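Local coordinates for adhesion and penetration protein autotransporter (Haemophilus influenzae, PDB 3SYJ) that is the secreted passenger part of an adhesin, probably a serine protease, that promotes bacterial adherence and invasion by directly binding a host cell structure, at residues S52-N57 against G219-I224; V59-E64 against W232-I237; Q66-V71 against T78-G83; D114-P119 against K256-E261. All coordinates share one frame; numbering follows the deposited sequence.

Contact 1: residues S52-N57 against G219-I224; sequences SVVSRN and GSPMFI
The strand that follows the predicted nucleophile Ser-218 meets the N-terminal half of the protease domain here: Pro-221 and Phe-223 of strand 221-226 rest against Val-53 and Val-54, which lie in the loop leading to strand 61-64. All four are buried. The nearest CA atoms, Val-54 and Pro-221, are 7.6 Å apart, too far for backbone pairing, and apolar side chains bridge the gap. One methyl does most of the joining. Val-54 CG2 lies 3.6 Å from Phe-223 CZ, close to the ring plane and at its edge, and 3.9 Å from Pro-221 CG. It reaches both because CG1 stands opposite the backbone N (chi1 177°), which leaves CG2 opposite the carbonyl carbon. Val-53 adds CG2, 4.1 Å from Phe-223 CE1, in an oblique approach. The family is that of the chymotrypsin-like peptidases, with two all-beta halves and the active site between them; Ser-218, active by similarity, belongs to the GDSGSP sequence, which ends at Pro-221, whose side chain is about 10 Å from that of the serine. At this turn Gly-219 has a positive phi of 96°, while Ser-220 OG is hydrogen-bonded to Asp-217 O and Arg-153 NH2. The valine loop has polar bracing of its own. Ser-55 OG donates to Asn-57 OD1 over 2.7 Å, from 42° above the amide carbonyl plane, and the same OD1 also receives Val-59 N. Val-54 and Pro-221 both touch Ile-154 of strand 151-155, and Phe-223 touches Ile-49.

Contact 2: residues V59-E64 against W232-I237; sequences VAALVE and WLINGI
Strands 61-64 and 231-238 come nearest at Val-63 and Ile-234, whose CA atoms are 8.1 Å apart, a spacing that fits two facing layers and not two hydrogen-bonded neighbours. Ile-234 reaches across with two branches. Its CG1 lies opposite the backbone N (chi1 178°) and the chain continues extended (chi2 167°), carrying CD1 to 3.9 Å from Ala-61 CB. The shorter branch, CG2, comes to 4.2 Å from Val-63 CG1, so the isoleucine touches residues two apart on the same strand. All three residues are buried, and the contact is wholly apolar. It joins the small hairpin 61-64/67-69 of the N-terminal half to the seven-stranded antiparallel sheet of the C-terminal half, as expected where the two beta domains of a chymotrypsin-like peptidase meet. Just beyond Ile-234 the strand carries a classic beta bulge, in which Asn-235 and Gly-236 both face Met-222 of the adjacent strand. Asn-235 OD1 is hydrogen-bonded to Thr-134 OG1. Ile-234 also touches Pro-221 of the adjacent strand and Val-69 of the hairpin, while Val-63 also touches Met-133 and Phe-259.

Contact 3: residues Q66-V71 against T78-G83; sequences QYIVSV and TDVDFG
Ile-68 and Val-80 reach for each other tip to tip, with Ile-68 CD1 4.0 Å from Val-80 CG1. The nearest CA pair, again Ile-68 and Val-80, is 9.1 Å apart, so side chains alone span the interval. Torsions account for the reach: Ile-68 CG1 sits between its own backbone N and carbonyl carbon (chi1 54°), and from there the chain runs on extended to CD1. The second branch, Ile-68 CG2, lies opposite the carbonyl carbon and meets the edge of the Phe-82 ring near its plane, at 4.4 Å from Phe-82 CZ, a looser touch. The two methyls of Ile-68 thus go to residues two apart on segment 78-83. Moving outward, backbone bonds hold Ile-68 in place. Ile-68 N probably bonds to Pro-119 O, and Val-69 N to Ala-61 O of the neighbouring strand. Leu-121 touches both Ile-68 and Val-80, and Pro-119 touches Ile-68. On the other segment, Asp-81 O accepts Arg-56 N, and Gly-83, with phi at 120°, turns the chain in a conformation that a side chain would obstruct. Strand 67-69 is backbone-bonded along 117-121, which joins its hairpin edge to edge with the sheet of strand 79-80, as in the N-terminal barrel of a chymotrypsin-like peptidase; Ile-68 meets Val-80 and Phe-82 between parts of that wall. Since the contact consists of methyl groups and a ring edge, with its three partners buried, the attraction is dispersive and hydrophobic, and orientation comes from the surrounding backbone bonds, not from any directional bond between the side chains.

Contact 4: residues D114-P119 against K256-E261; sequences DDYHNP and KSYFDE
Helix 256-266 meets loop 114-119 through Tyr-258 and Phe-259, against Tyr-116 and Asn-118, with the CA atoms of Asn-118 and Phe-259 6.9 Å apart. Tyr-258 comes first. With CG opposite the backbone N (chi1 170°), its ring slides past Tyr-116 in the opposite sense, Tyr-258 CD2 being 4.0 Å from Tyr-116 CE2 in an oblique approach. The same ring runs past the amide of Asn-118, the two planes only 29° apart. Phe-259 follows, also with CG opposite the backbone N; its CD1 is 4.0 Å from Asn-118 CG, and here amide and ring planes are 61° apart, so the amide meets two rings at different tilts. Farther along, Asp-260 N bonds to Lys-256 O at 3.1 Å and Glu-261 N to Ser-257 O at 3.2 Å, the i to i+4 pattern of the helix. The phenol oxygens bond outside the two segments: Tyr-116 OH to Arg-255 N, just before the helix segment, and Tyr-258 OH to Asn-102 O. Asp-115, one residue before Tyr-116, accepts His-73 ND1 on OD2, which also forms a salt bridge with Arg-239 NE, in an arrangement consistent with a Ser-His-Asp triad completed by Ser-218. The helix therefore borders the loop that would carry the triad aspartate, much as the C-terminal helix of chymotrypsin-like proteases packs against the N-terminal barrel. Tyr-116 and Asn-118 touch Val-69 of strand 67-69, Phe-259 stacks edge-to-face with Tyr-67 of that strand, and Phe-259 and Asn-118 both reach Val-63 of strand 61-64.

In the fold
From the N terminus, 52-57 opens contact 1 and 59-64 opens contact 2 before either closes. Contact 3 then closes a short loop between 66-71 and 78-83, nested inside both. Loop 114-119 opens contact 4 next, in series with contact 3. Segment 219-224 closes contact 1, 232-237 closes contact 2 and helix 256-266 closes contact 4, so these three loops cross one another. Contacts 1 and 2 join the N-terminal half of the peptidase domain to neighbouring strands of the seven-stranded sheet, contact 3 packs strand 67-69 on strand 79-80 within the N-terminal half, and contact 4 clasps that half with the helix, beside the start of the beta-helix.

Contact 1: residues S52-N57 against G219-I224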
loop_
_atom_site.group_PDB
_atom_site.type_symbol
_atom_site.label_atom_id
_atom_site.label_comp_id
_atom_site.label_asym_id
_atom_site.label_seq_id
_atom_site.Cartn_x
_atom_site.Cartn_y
_atom_site.Cartn_z
ATOM N N SER A 52 39.550 -38.299 10.887
ATOM C CA SER A 52 40.450 -37.397 11.610
ATOM C C SER A 52 41.222 -38.099 12.749
ATOM O O SER A 52 42.240 -37.597 13.214
ATOM C CB SER A 52 39.701 -36.160 12.122
ATOM O OG SER A 52 38.883 -36.471 13.237
ATOM N N VAL A 53 40.749 -39.271 13.166
ATOM C CA VAL A 53 41.428 -40.045 14.211
ATOM C C VAL A 53 42.656 -40.790 13.682
ATOM O O VAL A 53 43.427 -41.375 14.453
ATOM C CB VAL A 53 40.487 -41.079 14.854
ATOM C CG1 VAL A 53 39.218 -40.402 15.338
ATOM C CG2 VAL A 53 40.163 -42.188 13.860
ATOM N N VAL A 54 42.826 -40.777 12.364
ATOM C CA VAL A 54 43.986 -41.396 11.731
ATOM C C VAL A 54 45.117 -40.389 11.548
ATOM O O VAL A 54 44.896 -39.263 11.084
ATOM C CB VAL A 54 43.625 -41.994 10.355
ATOM C CG1 VAL A 54 44.873 -42.561 9.672
ATOM C CG2 VAL A 54 42.545 -43.057 10.511
ATOM N N SER A 55 46.329 -40.788 11.908
ATOM C CA SER A 55 47.453 -39.877 11.791
ATOM C C SER A 55 47.667 -39.529 10.326
ATOM O O SER A 55 47.403 -40.338 9.446
ATOM C CB SER A 55 48.719 -40.483 12.397
ATOM O OG SER A 55 49.128 -41.623 11.670
ATOM N N ARG A 56 48.132 -38.314 10.075
ATOM C CA ARG A 56 48.446 -37.867 8.726
ATOM C C ARG A 56 49.342 -38.841 7.956
ATOM O O ARG A 56 49.230 -38.957 6.739
ATOM C CB ARG A 56 49.134 -36.507 8.788
ATOM C CG ARG A 56 48.203 -35.339 9.035
ATOM C CD ARG A 56 47.552 -34.945 7.726
ATOM N NE ARG A 56 46.158 -35.331 7.719
ATOM C CZ ARG A 56 45.470 -35.672 6.635
ATOM N NH1 ARG A 56 46.051 -35.714 5.438
ATOM N NH2 ARG A 56 44.191 -35.997 6.763
ATOM N N ASN A 57 50.253 -39.518 8.646
ATOM C CA ASN A 57 51.163 -40.431 7.957
ATOM C C ASN A 57 50.574 -41.822 7.760
ATOM O O ASN A 57 51.241 -42.715 7.249
ATOM C CB ASN A 57 52.509 -40.521 8.677
ATOM C CG ASN A 57 52.392 -41.131 10.048
ATOM O OD1 ASN A 57 51.443 -41.859 10.338
ATOM N ND2 ASN A 57 53.360 -40.840 10.908
ATOM N N GLY A 219 50.478 -51.395 9.867
ATOM C CA GLY A 219 50.148 -50.562 11.005
ATOM C C GLY A 219 48.908 -49.729 10.766
ATOM O O GLY A 219 48.195 -49.398 11.717
ATOM N N SER A 220 48.646 -49.395 9.503
ATOM C CA SER A 220 47.464 -48.610 9.144
ATOM C C SER A 220 46.203 -49.282 9.677
ATOM O O SER A 220 46.154 -50.505 9.792
ATOM C CB SER A 220 47.368 -48.414 7.623
ATOM O OG SER A 220 46.852 -49.579 6.996
ATOM N N PRO A 221 45.174 -48.482 9.994
ATOM C CA PRO A 221 43.996 -48.976 10.704
ATOM C C PRO A 221 42.900 -49.495 9.786
ATOM O O PRO A 221 42.756 -49.064 8.647
ATOM C CB PRO A 221 43.468 -47.720 11.408
ATOM C CG PRO A 221 44.186 -46.551 10.778
ATOM C CD PRO A 221 45.040 -47.053 9.669
ATOM N N MET A 222 42.099 -50.401 10.319
ATOM C CA MET A 222 40.946 -50.919 9.617
ATOM C C MET A 222 39.779 -50.762 10.585
ATOM O O MET A 222 39.898 -51.098 11.762
ATOM C CB MET A 222 41.210 -52.377 9.229
ATOM C CG MET A 222 40.055 -53.130 8.615
ATOM S SD MET A 222 39.294 -54.290 9.759
ATOM C CE MET A 222 37.827 -53.386 10.147
ATOM N N PHE A 223 38.667 -50.217 10.097
ATOM C CA PHE A 223 37.540 -49.862 10.951
ATOM C C PHE A 223 36.296 -50.644 10.579
ATOM O O PHE A 223 36.080 -50.961 9.413
ATOM C CB PHE A 223 37.225 -48.370 10.818
ATOM C CG PHE A 223 38.383 -47.475 11.129
ATOM C CD1 PHE A 223 38.554 -46.963 12.404
ATOM C CD2 PHE A 223 39.301 -47.144 10.145
ATOM C CE1 PHE A 223 39.628 -46.132 12.701
ATOM C CE2 PHE A 223 40.374 -46.312 10.429
ATOM C CZ PHE A 223 40.535 -45.804 11.715
ATOM N N ILE A 224 35.464 -50.943 11.571
ATOM C CA ILE A 224 34.225 -51.654 11.307
ATOM C C ILE A 224 33.047 -50.916 11.929
ATOM O O ILE A 224 33.162 -50.342 13.017
ATOM C CB ILE A 224 34.296 -53.132 11.780
ATOM C CG1 ILE A 224 33.184 -53.974 11.131
ATOM C CG2 ILE A 224 34.290 -53.229 13.312
ATOM C CD1 ILE A 224 33.328 -55.465 11.365
#

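Contact 2: residues V59-E64 against W232-I237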
loop_
_atom_site.group_PDB
_atom_site.type_symbol
_atom_site.label_atom_id
_atom_site.label_comp_id
_atom_site.label_asym_id
_atom_site.label_seq_id
_atom_site.Cartn_x
_atom_site.Cartn_y
_atom_site.Cartn_z
ATOM N N VAL A 59 49.977 -44.376 9.543
ATOM C CA VAL A 59 50.411 -45.602 10.214
ATOM C C VAL A 59 49.796 -45.811 11.600
ATOM O O VAL A 59 50.075 -46.822 12.250
ATOM C CB VAL A 59 51.947 -45.717 10.307
ATOM C CG1 VAL A 59 52.576 -45.592 8.926
ATOM C CG2 VAL A 59 52.501 -44.670 11.246
ATOM N N ALA A 60 48.957 -44.883 12.056
ATOM C CA ALA A 60 48.379 -45.020 13.401
ATOM C C ALA A 60 47.006 -44.387 13.580
ATOM O O ALA A 60 46.592 -43.519 12.805
ATOM C CB ALA A 60 49.344 -44.493 14.464
ATOM N N ALA A 61 46.307 -44.827 14.619
ATOM C CA ALA A 61 44.981 -44.304 14.900
ATOM C C ALA A 61 44.834 -43.964 16.382
ATOM O O ALA A 61 45.427 -44.617 17.244
ATOM C CB ALA A 61 43.912 -45.296 14.461
ATOM N N LEU A 62 44.049 -42.930 16.660
ATOM C CA LEU A 62 43.895 -42.411 18.016
ATOM C C LEU A 62 42.834 -43.198 18.795
ATOM O O LEU A 62 41.645 -43.115 18.490
ATOM C CB LEU A 62 43.540 -40.919 17.959
ATOM C CG LEU A 62 43.592 -40.091 19.250
ATOM C CD1 LEU A 62 45.016 -39.948 19.792
ATOM C CD2 LEU A 62 42.977 -38.732 18.997
ATOM N N VAL A 63 43.272 -43.962 19.796
ATOM C CA VAL A 63 42.365 -44.825 20.546
ATOM C C VAL A 63 42.074 -44.303 21.965
ATOM O O VAL A 63 41.173 -44.798 22.643
ATOM C CB VAL A 63 42.898 -46.283 20.626
ATOM C CG1 VAL A 63 43.079 -46.880 19.229
ATOM C CG2 VAL A 63 44.203 -46.329 21.388
ATOM N N GLU A 64 42.846 -43.317 22.413
ATOM C CA GLU A 64 42.550 -42.609 23.655
ATOM C C GLU A 64 43.115 -41.207 23.511
ATOM O O GLU A 64 43.723 -40.893 22.487
ATOM C CB GLU A 64 43.169 -43.321 24.855
ATOM C CG GLU A 64 42.161 -43.661 25.965
ATOM C CD GLU A 64 41.433 -42.439 26.528
ATOM O OE1 GLU A 64 40.189 -42.497 26.660
ATOM O OE2 GLU A 64 42.101 -41.425 26.835
ATOM N N TRP A 232 31.341 -46.202 14.601
ATOM C CA TRP A 232 32.532 -46.736 13.969
ATOM C C TRP A 232 33.496 -47.145 15.082
ATOM O O TRP A 232 33.655 -46.435 16.079
ATOM C CB TRP A 232 33.168 -45.714 13.027
ATOM C CG TRP A 232 32.464 -45.579 11.699
ATOM C CD1 TRP A 232 31.598 -44.587 11.319
ATOM C CD2 TRP A 232 32.573 -46.465 10.576
ATOM N NE1 TRP A 232 31.164 -44.803 10.025
ATOM C CE2 TRP A 232 31.748 -45.951 9.548
ATOM C CE3 TRP A 232 33.289 -47.646 10.338
ATOM C CZ2 TRP A 232 31.626 -46.569 8.302
ATOM C CZ3 TRP A 232 33.161 -48.265 9.088
ATOM C CH2 TRP A 232 32.338 -47.724 8.096
ATOM N N LEU A 233 34.104 -48.313 14.932
ATOM C CA LEU A 233 35.094 -48.797 15.889
ATOM C C LEU A 233 36.327 -49.159 15.104
ATOM O O LEU A 233 36.216 -49.580 13.948
ATOM C CB LEU A 233 34.584 -50.045 16.615
ATOM C CG LEU A 233 33.360 -49.872 17.512
ATOM C CD1 LEU A 233 32.610 -51.176 17.682
ATOM C CD2 LEU A 233 33.795 -49.347 18.853
ATOM N N ILE A 234 37.503 -48.995 15.695
ATOM C CA ILE A 234 38.674 -49.549 15.049
ATOM C C ILE A 234 38.649 -51.048 15.318
ATOM O O ILE A 234 38.416 -51.476 16.450
ATOM C CB ILE A 234 40.015 -48.907 15.492
ATOM C CG1 ILE A 234 41.168 -49.617 14.773
ATOM C CG2 ILE A 234 40.187 -48.971 16.997
ATOM C CD1 ILE A 234 42.490 -48.921 14.870
ATOM N N ASN A 235 38.851 -51.844 14.269
ATOM C CA ASN A 235 38.740 -53.294 14.391
ATOM C C ASN A 235 40.094 -53.979 14.353
ATOM O O ASN A 235 40.306 -54.982 15.020
ATOM C CB ASN A 235 37.816 -53.849 13.304
ATOM C CG ASN A 235 37.555 -55.344 13.448
ATOM O OD1 ASN A 235 37.524 -55.889 14.557
ATOM N ND2 ASN A 235 37.358 -56.011 12.320
ATOM N N GLY A 236 41.021 -53.438 13.575
ATOM C CA GLY A 236 42.323 -54.061 13.471
ATOM C C GLY A 236 43.360 -53.179 12.822
ATOM O O GLY A 236 43.056 -52.074 12.347
ATOM N N ILE A 237 44.594 -53.666 12.806
ATOM C CA ILE A 237 45.683 -52.947 12.157
ATOM C C ILE A 237 46.332 -53.824 11.087
ATOM O O ILE A 237 46.520 -55.029 11.285
ATOM C CB ILE A 237 46.729 -52.503 13.182
ATOM C CG1 ILE A 237 47.204 -53.703 14.006
ATOM C CG2 ILE A 237 46.134 -51.429 14.096
ATOM C CD1 ILE A 237 48.342 -53.370 14.956
#

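Contact 3: residues Q66-V71 against T78-G83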
loop_
_atom_site.group_PDB
_atom_site.type_symbol
_atom_site.label_atom_id
_atom_site.label_comp_id
_atom_site.label_asym_id
_atom_site.label_seq_id
_atom_site.Cartn_x
_atom_site.Cartn_y
_atom_site.Cartn_z
ATOM N N GLN A 66 45.677 -39.746 24.781
ATOM C CA GLN A 66 47.122 -39.719 24.548
ATOM C C GLN A 66 47.687 -41.073 24.124
ATOM O O GLN A 66 48.845 -41.372 24.396
ATOM C CB GLN A 66 47.882 -39.174 25.773
ATOM C CG GLN A 66 47.686 -39.963 27.076
ATOM C CD GLN A 66 48.584 -39.476 28.230
ATOM O OE1 GLN A 66 49.594 -38.797 28.010
ATOM N NE2 GLN A 66 48.216 -39.834 29.462
ATOM N N TYR A 67 46.875 -41.895 23.461
ATOM C CA TYR A 67 47.347 -43.200 22.991
ATOM C C TYR A 67 46.981 -43.498 21.534
ATOM O O TYR A 67 45.889 -43.172 21.069
ATOM C CB TYR A 67 46.840 -44.330 23.889
ATOM C CG TYR A 67 47.344 -44.264 25.304
ATOM C CD1 TYR A 67 48.491 -44.944 25.684
ATOM C CD2 TYR A 67 46.669 -43.521 26.265
ATOM C CE1 TYR A 67 48.952 -44.887 26.980
ATOM C CE2 TYR A 67 47.121 -43.455 27.565
ATOM C CZ TYR A 67 48.263 -44.139 27.918
ATOM O OH TYR A 67 48.721 -44.077 29.211
ATOM N N ILE A 68 47.911 -44.122 20.820
ATOM C CA ILE A 68 47.659 -44.568 19.459
ATOM C C ILE A 68 47.908 -46.060 19.368
ATOM O O ILE A 68 48.370 -46.687 20.329
ATOM C CB ILE A 68 48.560 -43.847 18.444
ATOM C CG1 ILE A 68 50.033 -43.982 18.843
ATOM C CG2 ILE A 68 48.152 -42.387 18.328
ATOM C CD1 ILE A 68 50.995 -43.436 17.811
ATOM N N VAL A 69 47.589 -46.632 18.212
ATOM C CA VAL A 69 47.812 -48.054 17.969
ATOM C C VAL A 69 48.454 -48.234 16.600
ATOM O O VAL A 69 48.141 -47.504 15.659
ATOM C CB VAL A 69 46.505 -48.860 18.058
ATOM C CG1 VAL A 69 45.632 -48.619 16.834
ATOM C CG2 VAL A 69 46.806 -50.334 18.207
ATOM N N SER A 70 49.371 -49.192 16.502
ATOM C CA SER A 70 50.081 -49.477 15.257
ATOM C C SER A 70 50.816 -50.803 15.416
ATOM O O SER A 70 50.653 -51.470 16.433
ATOM C CB SER A 70 51.069 -48.354 14.930
ATOM O OG SER A 70 51.585 -48.482 13.620
ATOM N N VAL A 71 51.613 -51.195 14.423
ATOM C CA VAL A 71 52.415 -52.414 14.546
ATOM C C VAL A 71 53.788 -52.107 15.160
ATOM O O VAL A 71 54.363 -51.039 14.927
ATOM C CB VAL A 71 52.592 -53.169 13.176
ATOM C CG1 VAL A 71 51.284 -53.825 12.731
ATOM C CG2 VAL A 71 53.134 -52.240 12.094
ATOM N N THR A 78 58.603 -41.383 15.401
ATOM C CA THR A 78 58.719 -40.942 16.790
ATOM C C THR A 78 57.602 -39.985 17.185
ATOM O O THR A 78 57.555 -39.517 18.318
ATOM C CB THR A 78 60.056 -40.231 17.024
ATOM O OG1 THR A 78 60.188 -39.159 16.081
ATOM C CG2 THR A 78 61.199 -41.196 16.831
ATOM N N ASP A 79 56.707 -39.693 16.247
ATOM C CA ASP A 79 55.630 -38.742 16.492
ATOM C C ASP A 79 54.520 -38.874 15.461
ATOM O O ASP A 79 54.698 -39.509 14.417
ATOM C CB ASP A 79 56.177 -37.311 16.501
ATOM C CG ASP A 79 57.046 -37.009 15.300
ATOM O OD1 ASP A 79 56.589 -37.238 14.162
ATOM O OD2 ASP A 79 58.187 -36.536 15.490
ATOM N N VAL A 80 53.369 -38.279 15.760
ATOM C CA VAL A 80 52.249 -38.280 14.829
ATOM C C VAL A 80 51.619 -36.902 14.796
ATOM O O VAL A 80 51.831 -36.098 15.704
ATOM C CB VAL A 80 51.174 -39.324 15.212
ATOM C CG1 VAL A 80 51.694 -40.741 14.972
ATOM C CG2 VAL A 80 50.741 -39.149 16.659
ATOM N N ASP A 81 50.850 -36.616 13.753
ATOM C CA ASP A 81 50.051 -35.397 13.743
ATOM C C ASP A 81 48.706 -35.650 13.088
ATOM O O ASP A 81 48.505 -36.686 12.462
ATOM C CB ASP A 81 50.797 -34.220 13.089
ATOM C CG ASP A 81 51.193 -34.494 11.654
ATOM O OD1 ASP A 81 51.052 -35.649 11.192
ATOM O OD2 ASP A 81 51.656 -33.547 10.987
ATOM N N PHE A 82 47.791 -34.700 13.232
ATOM C CA PHE A 82 46.407 -34.908 12.839
ATOM C C PHE A 82 45.845 -33.674 12.165
ATOM O O PHE A 82 46.453 -32.609 12.206
ATOM C CB PHE A 82 45.557 -35.237 14.068
ATOM C CG PHE A 82 46.045 -36.428 14.842
ATOM C CD1 PHE A 82 45.622 -37.706 14.513
ATOM C CD2 PHE A 82 46.923 -36.268 15.903
ATOM C CE1 PHE A 82 46.070 -38.808 15.225
ATOM C CE2 PHE A 82 47.378 -37.356 16.616
ATOM C CZ PHE A 82 46.946 -38.634 16.278
ATOM N N GLY A 83 44.677 -33.819 11.548
ATOM C CA GLY A 83 43.998 -32.689 10.945
ATOM C C GLY A 83 43.792 -32.864 9.459
ATOM O O GLY A 83 43.523 -33.968 8.980
#

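Contact 4: residues D114-P119 against K256-E261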
loop_
_atom_site.group_PDB
_atom_site.type_symbol
_atom_site.label_atom_id
_atom_site.label_comp_id
_atom_site.label_asym_id
_atom_site.label_seq_id
_atom_site.Cartn_x
_atom_site.Cartn_y
_atom_site.Cartn_z
ATOM N N ASP A 114 53.286 -60.547 18.640
ATOM C CA ASP A 114 53.911 -59.352 19.203
ATOM C C ASP A 114 54.245 -58.237 18.201
ATOM O O ASP A 114 54.967 -57.299 18.538
ATOM C CB ASP A 114 55.143 -59.725 20.054
ATOM C CG ASP A 114 56.217 -60.457 19.257
ATOM O OD1 ASP A 114 56.131 -60.469 18.012
ATOM O OD2 ASP A 114 57.150 -61.014 19.876
ATOM N N ASP A 115 53.726 -58.331 16.979
ATOM C CA ASP A 115 53.828 -57.213 16.042
ATOM C C ASP A 115 52.647 -56.278 16.311
ATOM O O ASP A 115 51.670 -56.236 15.555
ATOM C CB ASP A 115 53.826 -57.705 14.592
ATOM C CG ASP A 115 54.355 -56.666 13.611
ATOM O OD1 ASP A 115 54.783 -55.571 14.042
ATOM O OD2 ASP A 115 54.345 -56.954 12.396
ATOM N N TYR A 116 52.742 -55.543 17.413
ATOM C CA TYR A 116 51.630 -54.744 17.903
ATOM C C TYR A 116 52.135 -53.841 19.008
ATOM O O TYR A 116 52.810 -54.306 19.923
ATOM C CB TYR A 116 50.550 -55.675 18.458
ATOM C CG TYR A 116 49.258 -54.993 18.851
ATOM C CD1 TYR A 116 48.098 -55.207 18.125
ATOM C CD2 TYR A 116 49.196 -54.143 19.953
ATOM C CE1 TYR A 116 46.909 -54.598 18.479
ATOM C CE2 TYR A 116 48.006 -53.527 20.318
ATOM C CZ TYR A 116 46.869 -53.759 19.573
ATOM O OH TYR A 116 45.680 -53.162 19.911
ATOM N N HIS A 117 51.829 -52.551 18.928
ATOM C CA HIS A 117 52.162 -51.648 20.032
ATOM C C HIS A 117 51.140 -50.519 20.251
ATOM O O HIS A 117 50.393 -50.152 19.340
ATOM C CB HIS A 117 53.600 -51.105 19.919
ATOM C CG HIS A 117 53.813 -50.133 18.799
ATOM N ND1 HIS A 117 55.070 -49.755 18.377
ATOM C CD2 HIS A 117 52.936 -49.465 18.011
ATOM C CE1 HIS A 117 54.960 -48.893 17.380
ATOM N NE2 HIS A 117 53.676 -48.700 17.137
ATOM N N ASN A 118 51.117 -49.986 21.472
ATOM C CA ASN A 118 50.178 -48.940 21.880
ATOM C C ASN A 118 50.897 -47.702 22.413
ATOM O O ASN A 118 50.897 -47.455 23.618
ATOM C CB ASN A 118 49.247 -49.467 22.967
ATOM C CG ASN A 118 47.903 -49.896 22.430
ATOM O OD1 ASN A 118 47.227 -49.131 21.742
ATOM N ND2 ASN A 118 47.494 -51.113 22.759
ATOM N N PRO A 119 51.517 -46.921 21.517
ATOM C CA PRO A 119 52.322 -45.761 21.910
ATOM C C PRO A 119 51.553 -44.738 22.738
ATOM O O PRO A 119 50.371 -44.478 22.493
ATOM C CB PRO A 119 52.730 -45.145 20.570
ATOM C CG PRO A 119 52.678 -46.272 19.603
ATOM C CD PRO A 119 51.542 -47.147 20.065
ATOM N N LYS A 256 41.820 -54.665 23.320
ATOM C CA LYS A 256 41.233 -53.779 24.316
ATOM C C LYS A 256 41.741 -54.062 25.734
ATOM O O LYS A 256 41.918 -53.142 26.529
ATOM C CB LYS A 256 39.712 -53.917 24.268
ATOM C CG LYS A 256 38.935 -52.919 25.102
ATOM C CD LYS A 256 38.427 -51.777 24.241
ATOM C CE LYS A 256 37.169 -51.150 24.835
ATOM N NZ LYS A 256 36.020 -52.106 24.873
ATOM N N SER A 257 41.970 -55.334 26.051
ATOM C CA SER A 257 42.429 -55.719 27.385
ATOM C C SER A 257 43.876 -55.337 27.604
ATOM O O SER A 257 44.272 -54.977 28.711
ATOM C CB SER A 257 42.272 -57.222 27.607
ATOM O OG SER A 257 40.996 -57.520 28.142
ATOM N N TYR A 258 44.670 -55.439 26.549
ATOM C CA TYR A 258 46.066 -55.054 26.631
ATOM C C TYR A 258 46.146 -53.555 26.810
ATOM O O TYR A 258 46.917 -53.057 27.628
ATOM C CB TYR A 258 46.802 -55.474 25.367
ATOM C CG TYR A 258 48.203 -54.933 25.229
ATOM C CD1 TYR A 258 49.216 -55.346 26.085
ATOM C CD2 TYR A 258 48.521 -54.038 24.216
ATOM C CE1 TYR A 258 50.509 -54.867 25.944
ATOM C CE2 TYR A 258 49.806 -53.558 24.063
ATOM C CZ TYR A 258 50.797 -53.976 24.931
ATOM O OH TYR A 258 52.077 -53.496 24.783
ATOM N N PHE A 259 45.336 -52.825 26.055
ATOM C CA PHE A 259 45.362 -51.380 26.182
ATOM C C PHE A 259 44.989 -50.947 27.597
ATOM O O PHE A 259 45.591 -50.026 28.138
ATOM C CB PHE A 259 44.431 -50.700 25.190
ATOM C CG PHE A 259 44.298 -49.235 25.437
ATOM C CD1 PHE A 259 45.318 -48.370 25.081
ATOM C CD2 PHE A 259 43.182 -48.725 26.082
ATOM C CE1 PHE A 259 45.216 -47.014 25.328
ATOM C CE2 PHE A 259 43.076 -47.372 26.332
ATOM C CZ PHE A 259 44.099 -46.517 25.954
ATOM N N ASP A 260 43.994 -51.609 28.184
ATOM C CA ASP A 260 43.568 -51.308 29.546
ATOM C C ASP A 260 44.714 -51.483 30.532
ATOM O O ASP A 260 44.855 -50.700 31.469
ATOM C CB ASP A 260 42.372 -52.174 29.958
ATOM C CG ASP A 260 41.075 -51.727 29.301
ATOM O OD1 ASP A 260 41.075 -50.652 28.659
ATOM O OD2 ASP A 260 40.055 -52.448 29.423
ATOM N N GLU A 261 45.541 -52.499 30.319
ATOM C CA GLU A 261 46.697 -52.696 31.187
ATOM C C GLU A 261 47.700 -51.549 31.072
ATOM O O GLU A 261 48.292 -51.137 32.065
ATOM C CB GLU A 261 47.379 -54.029 30.896
ATOM C CG GLU A 261 46.551 -55.234 31.297
ATOM C CD GLU A 261 47.189 -56.536 30.866
ATOM O OE1 GLU A 261 48.378 -56.512 30.488
ATOM O OE2 GLU A 261 46.501 -57.579 30.901
#